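Local coordinates for enhancer of mRNA-decapping protein 4 homolog (Drosophila melanogaster, PDB 2VXG) that seems to act in mRNA decapping during mRNA degradation and is required for silencing a subset of endogenous miRNA targets, at residues 104-107 against 108-111. Numbering follows the deposited sequence.
Sequences LYRN and CQQF
Leu104 and Cys108 meet on the buried flank of helix 91-114, one turn apart: with CG of Leu104 anti to its own N (chi1 167°), the methyl CD1 of Leu104 touches SG of Cys108 at 3.7 Å. In Cys108, chi1 -70° sets SG beside the backbone N, 3.3 Å from Leu104 O. Beneath the side chains run the backbone N-H...O hydrogen bonds of the alpha helix (i to i+4), from Cys108 to Leu104, from Phe111 to Asn107 and from Gln109 N to Tyr105 O, the last at 2.8 Å.

Packing is looser along the partly exposed strip of Tyr105 and Gln109, and the solvent side proper lies at Arg106. Gln109, its first torsion off any staggered position at 94° and its placement therefore less certain, runs out straight beyond CG alongside Arg106, both chains pointing the same way. Gln109 CD lies 3.6 Å from Arg106 CA, and guanidinium and amide meet obliquely. The same amide reaches the edge of the Tyr105 ring, standing almost perpendicular to it (89°). With an alanine in place of Gln109 the amide is gone, and a gap is likely to open against Arg106 CA and CG and beside the Tyr105 edge.

In this all-helical C-terminal domain, Leu104 wedges between Ile61 and Ser65 of helix 54-66 and Ile131 of helix 121-134, while Tyr105 and Cys108 pack on Met128, Cys108 also on Val124. Tyr105 makes a cation-pi contact with Arg135. Helix 91-114 thus lies against helices 54-66 and 121-134, with Phe111 on the loop that holds Met68 and His71, the His71 ring meeting it edge-to-face.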
loop_
_atom_site.group_PDB
_atom_site.type_symbol
_atom_site.label_atom_id
_atom_site.label_comp_id
_atom_site.label_asym_id
_atom_site.label_seq_id
_atom_site.Cartn_x
_atom_site.Cartn_y
_atom_site.Cartn_z
ATOM N N LEU A 104 -1.192 -5.780 9.031
ATOM C CA LEU A 104 -2.161 -4.894 8.404
ATOM C C LEU A 104 -3.473 -4.933 9.194
ATOM O O LEU A 104 -4.031 -3.901 9.542
ATOM C CB LEU A 104 -2.404 -5.298 6.935
ATOM C CG LEU A 104 -3.621 -4.633 6.273
ATOM C CD1 LEU A 104 -3.458 -3.119 6.155
ATOM C CD2 LEU A 104 -3.941 -5.251 4.916
ATOM N N TYR A 105 -3.937 -6.150 9.489
ATOM C CA TYR A 105 -5.137 -6.345 10.285
ATOM C C TYR A 105 -5.089 -5.653 11.642
ATOM O O TYR A 105 -6.033 -4.967 12.019
ATOM C CB TYR A 105 -5.389 -7.841 10.505
ATOM C CG TYR A 105 -6.803 -8.093 10.962
ATOM C CD1 TYR A 105 -7.801 -8.365 10.045
ATOM C CD2 TYR A 105 -7.137 -8.042 12.311
ATOM C CE1 TYR A 105 -9.063 -8.583 10.432
ATOM C CE2 TYR A 105 -8.420 -8.253 12.723
ATOM C CZ TYR A 105 -9.389 -8.519 11.766
ATOM O OH TYR A 105 -10.671 -8.735 12.145
ATOM N N ARG A 106 -3.961 -5.847 12.336
ATOM C CA ARG A 106 -3.711 -5.318 13.676
ATOM C C ARG A 106 -3.706 -3.793 13.627
ATOM O O ARG A 106 -4.322 -3.140 14.450
ATOM C CB ARG A 106 -2.379 -5.911 14.248
ATOM C CG ARG A 106 -1.984 -5.557 15.730
ATOM C CD ARG A 106 -1.040 -6.674 16.347
ATOM N NE ARG A 106 -0.404 -6.367 17.640
ATOM C CZ ARG A 106 -0.776 -6.801 18.860
ATOM N NH1 ARG A 106 -1.856 -7.552 19.057
ATOM N NH2 ARG A 106 -0.067 -6.436 19.920
ATOM N N ASN A 107 -3.028 -3.222 12.628
ATOM C CA ASN A 107 -3.066 -1.785 12.425
ATOM C C ASN A 107 -4.432 -1.209 12.098
ATOM O O ASN A 107 -4.765 -0.099 12.557
ATOM C CB ASN A 107 -2.058 -1.362 11.338
ATOM C CG ASN A 107 -0.632 -1.395 11.839
ATOM O OD1 ASN A 107 0.261 -1.955 11.205
ATOM N ND2 ASN A 107 -0.414 -0.815 12.977
ATOM N N CYS A 108 -5.198 -1.925 11.269
ATOM C CA CYS A 108 -6.569 -1.519 10.937
ATOM C C CYS A 108 -7.434 -1.575 12.174
ATOM O O CYS A 108 -8.232 -0.678 12.405
ATOM C CB CYS A 108 -7.192 -2.412 9.836
ATOM S SG CYS A 108 -6.461 -2.194 8.178
ATOM N N GLN A 109 -7.264 -2.619 12.983
ATOM C CA GLN A 109 -8.017 -2.696 14.248
ATOM C C GLN A 109 -7.734 -1.470 15.161
ATOM O O GLN A 109 -8.652 -0.902 15.763
ATOM C CB GLN A 109 -7.739 -4.024 14.967
ATOM C CG GLN A 109 -6.643 -3.948 15.977
ATOM C CD GLN A 109 -6.054 -5.287 16.468
ATOM O OE1 GLN A 109 -6.336 -6.400 15.934
ATOM N NE2 GLN A 109 -5.204 -5.164 17.482
ATOM N N GLN A 110 -6.475 -1.042 15.223
ATOM C CA GLN A 110 -6.093 0.140 16.028
ATOM C C GLN A 110 -6.641 1.420 15.422
ATOM O O GLN A 110 -7.124 2.289 16.141
ATOM C CB GLN A 110 -4.577 0.195 16.231
ATOM C CG GLN A 110 -4.099 -1.035 17.033
ATOM C CD GLN A 110 -4.708 -1.083 18.425
ATOM O OE1 GLN A 110 -4.541 -0.147 19.210
ATOM N NE2 GLN A 110 -5.424 -2.158 18.737
ATOM N N PHE A 111 -6.612 1.511 14.101
ATOM C CA PHE A 111 -7.208 2.634 13.398
ATOM C C PHE A 111 -8.709 2.784 13.649
ATOM O O PHE A 111 -9.203 3.883 13.923
ATOM C CB PHE A 111 -6.994 2.492 11.899
ATOM C CG PHE A 111 -7.760 3.494 11.094
ATOM C CD1 PHE A 111 -7.300 4.787 10.990
ATOM C CD2 PHE A 111 -8.919 3.123 10.405
ATOM C CE1 PHE A 111 -7.972 5.719 10.204
ATOM C CE2 PHE A 111 -9.623 4.060 9.638
ATOM C CZ PHE A 111 -9.120 5.373 9.551
#